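Long-range contact in homoserine kinase (Cytophaga hutchinsonii, PDB 4P52), which probably catalyses the ATP-dependent phosphorylation of homoserine to O-phosphohomoserine: residues A[54-59]-A[104-109]. Sequence-based numbering, arbitrary orientation.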
loop_
_atom_site.group_PDB
_atom_site.type_symbol
_atom_site.label_atom_id
_atom_site.label_comp_id
_atom_site.label_asym_id
_atom_site.label_seq_id
_atom_site.Cartn_x
_atom_site.Cartn_y
_atom_site.Cartn_z
ATOM N N ASP A 54 17.349 21.913 10.409
ATOM C CA ASP A 54 17.583 23.336 10.380
ATOM C C ASP A 54 17.123 24.012 11.648
ATOM O O ASP A 54 16.286 23.483 12.361
ATOM C CB ASP A 54 16.869 23.925 9.189
ATOM C CG ASP A 54 17.641 23.712 7.914
ATOM O OD1 ASP A 54 18.880 23.560 8.007
ATOM O OD2 ASP A 54 17.028 23.682 6.826
ATOM N N GLU A 55 17.665 25.191 11.924
ATOM C CA GLU A 55 17.252 25.983 13.080
ATOM C C GLU A 55 16.687 27.326 12.656
ATOM O O GLU A 55 17.239 27.990 11.770
ATOM C CB GLU A 55 18.427 26.184 14.031
ATOM C CG GLU A 55 18.937 24.894 14.646
ATOM C CD GLU A 55 20.167 25.082 15.517
ATOM O OE1 GLU A 55 20.759 26.198 15.538
ATOM O OE2 GLU A 55 20.543 24.096 16.202
ATOM N N VAL A 56 15.589 27.729 13.291
ATOM C CA VAL A 56 15.017 29.050 13.065
ATOM C C VAL A 56 14.887 29.792 14.381
ATOM O O VAL A 56 14.390 29.240 15.357
ATOM C CB VAL A 56 13.649 28.962 12.371
ATOM C CG1 VAL A 56 12.989 30.328 12.250
ATOM C CG2 VAL A 56 13.836 28.387 10.976
ATOM N N LEU A 57 15.365 31.035 14.406
ATOM C CA LEU A 57 15.198 31.896 15.562
ATOM C C LEU A 57 14.251 33.029 15.174
ATOM O O LEU A 57 14.436 33.635 14.121
ATOM C CB LEU A 57 16.555 32.438 16.017
ATOM C CG LEU A 57 16.569 33.274 17.318
ATOM C CD1 LEU A 57 17.884 33.146 18.094
ATOM C CD2 LEU A 57 16.278 34.730 17.002
ATOM N N LEU A 58 13.236 33.302 15.991
ATOM C CA LEU A 58 12.315 34.402 15.731
ATOM C C LEU A 58 12.381 35.358 16.887
ATOM O O LEU A 58 12.396 34.893 18.021
ATOM C CB LEU A 58 10.883 33.898 15.645
ATOM C CG LEU A 58 10.551 32.822 14.615
ATOM C CD1 LEU A 58 9.044 32.741 14.521
ATOM C CD2 LEU A 58 11.136 33.124 13.247
ATOM N N ARG A 59 12.411 36.668 16.628
ATOM C CA ARG A 59 12.236 37.657 17.697
ATOM C C ARG A 59 11.049 38.535 17.382
ATOM O O ARG A 59 10.756 38.796 16.217
ATOM C CB ARG A 59 13.451 38.579 17.885
ATOM C CG ARG A 59 14.794 37.946 17.643
ATOM C CD ARG A 59 15.941 38.947 17.771
ATOM N NE ARG A 59 17.228 38.227 17.761
ATOM C CZ ARG A 59 17.771 37.583 18.820
ATOM N NH1 ARG A 59 17.179 37.547 20.028
ATOM N NH2 ARG A 59 18.940 36.964 18.681
ATOM N N ILE A 104 8.115 40.539 13.099
ATOM C CA ILE A 104 8.906 39.359 13.361
ATOM C C ILE A 104 10.214 39.455 12.600
ATOM O O ILE A 104 10.198 39.705 11.390
ATOM C CB ILE A 104 8.191 38.078 12.866
ATOM C CG1 ILE A 104 6.916 37.782 13.655
ATOM C CG2 ILE A 104 9.120 36.885 12.923
ATOM C CD1 ILE A 104 7.100 37.527 15.141
ATOM N N GLU A 105 11.337 39.259 13.295
ATOM C CA GLU A 105 12.625 39.061 12.630
ATOM C C GLU A 105 12.988 37.601 12.671
ATOM O O GLU A 105 12.800 36.939 13.695
ATOM C CB GLU A 105 13.727 39.837 13.311
ATOM C CG GLU A 105 13.531 41.339 13.314
ATOM C CD GLU A 105 14.591 42.070 14.134
ATOM O OE1 GLU A 105 15.246 41.437 15.008
ATOM O OE2 GLU A 105 14.766 43.290 13.906
ATOM N N ILE A 106 13.540 37.108 11.569
ATOM C CA ILE A 106 13.916 35.719 11.431
ATOM C C ILE A 106 15.406 35.633 11.225
ATOM O O ILE A 106 15.938 36.320 10.380
ATOM C CB ILE A 106 13.224 35.093 10.194
ATOM C CG1 ILE A 106 11.701 35.210 10.326
ATOM C CG2 ILE A 106 13.684 33.649 9.951
ATOM C CD1 ILE A 106 10.959 35.112 9.020
ATOM N N GLU A 107 16.081 34.797 12.001
ATOM C CA GLU A 107 17.447 34.398 11.732
ATOM C C GLU A 107 17.363 32.917 11.397
ATOM O O GLU A 107 16.843 32.132 12.181
ATOM C CB GLU A 107 18.341 34.624 12.948
ATOM C CG GLU A 107 18.570 36.089 13.287
ATOM C CD GLU A 107 18.991 36.343 14.739
ATOM O OE1 GLU A 107 19.556 35.423 15.377
ATOM O OE2 GLU A 107 18.755 37.470 15.258
ATOM N N LEU A 108 17.850 32.530 10.224
ATOM C CA LEU A 108 17.778 31.133 9.806
ATOM C C LEU A 108 19.153 30.498 9.743
ATOM O O LEU A 108 20.047 31.035 9.115
ATOM C CB LEU A 108 17.065 31.028 8.455
ATOM C CG LEU A 108 17.241 29.729 7.648
ATOM C CD1 LEU A 108 16.745 28.470 8.364
ATOM C CD2 LEU A 108 16.549 29.863 6.296
ATOM N N THR A 109 19.314 29.346 10.378
ATOM C CA THR A 109 20.576 28.616 10.338
ATOM C C THR A 109 20.404 27.263 9.673
ATOM O O THR A 109 19.777 26.367 10.231
ATOM C CB THR A 109 21.116 28.340 11.750
ATOM O OG1 THR A 109 21.029 29.527 12.553
ATOM C CG2 THR A 109 22.549 27.857 11.688
#
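Glu55 and Thr109 form the first hydrogen-bonded pair within the antiparallel segments 54-59 and 104-109: Glu55 N donates to Thr109 O at 3.0 Å and Thr109 N returns the bond to Glu55 O. Glu55 CB and Thr109 CB are 4.1 Å apart, while the Glu55 carboxylate reaches on to a salt bridge with Lys28. Val56, in a non-hydrogen-bonded pair with Leu108, turns to the other face. With CG1 anti to the backbone N (chi1 175°), its two methyls part: Val56 CG2 meets Leu108 CD1 at 3.9 Å and CG1 heads for Ile106 CG2. Leu57 repeats the paired bonds with Glu107, and its side chain runs alongside the glutamate, with Leu57 CD2 3.7 Å from Glu107 OE1. Back on the apolar face, Leu58 CD2 packs against Ile106 CG1 at 3.6 Å; Ala131 and Ile91, from helices 120-135 and 86-98, also touch Leu58. Arg59 forms the last pair of these two segments, with mutual backbone bonds to Glu105, whose carboxylate is engaged by Arg67. The arginine side chain, extended from CG to NE, instead swings diagonally to Glu107. Arg59 NE lies 3.0 Å from Glu107 OE2 in a salt bridge; OE2 sits at the guanidinium edge but is approached from above the carboxylate plane, the two planes being 52° apart, and NH2 adds only a weak bond. Leu57 CD2 rests over one guanidinium face, toward its rim. Replacing Arg59 by an alanine would probably cost Glu107 OE2 its charge partner and Leu57 CD2 the flat group against it. Mostly polar on the Glu55/Glu107/Arg59 face, apolar where Val56, Leu58, Ile106 and Leu108 meet helices 120-135 and 86-98, the ladder is typical of the mixed sheet in the N-terminal alpha/beta domain of GHMP kinases, where it joins strands 52-61 and 103-110.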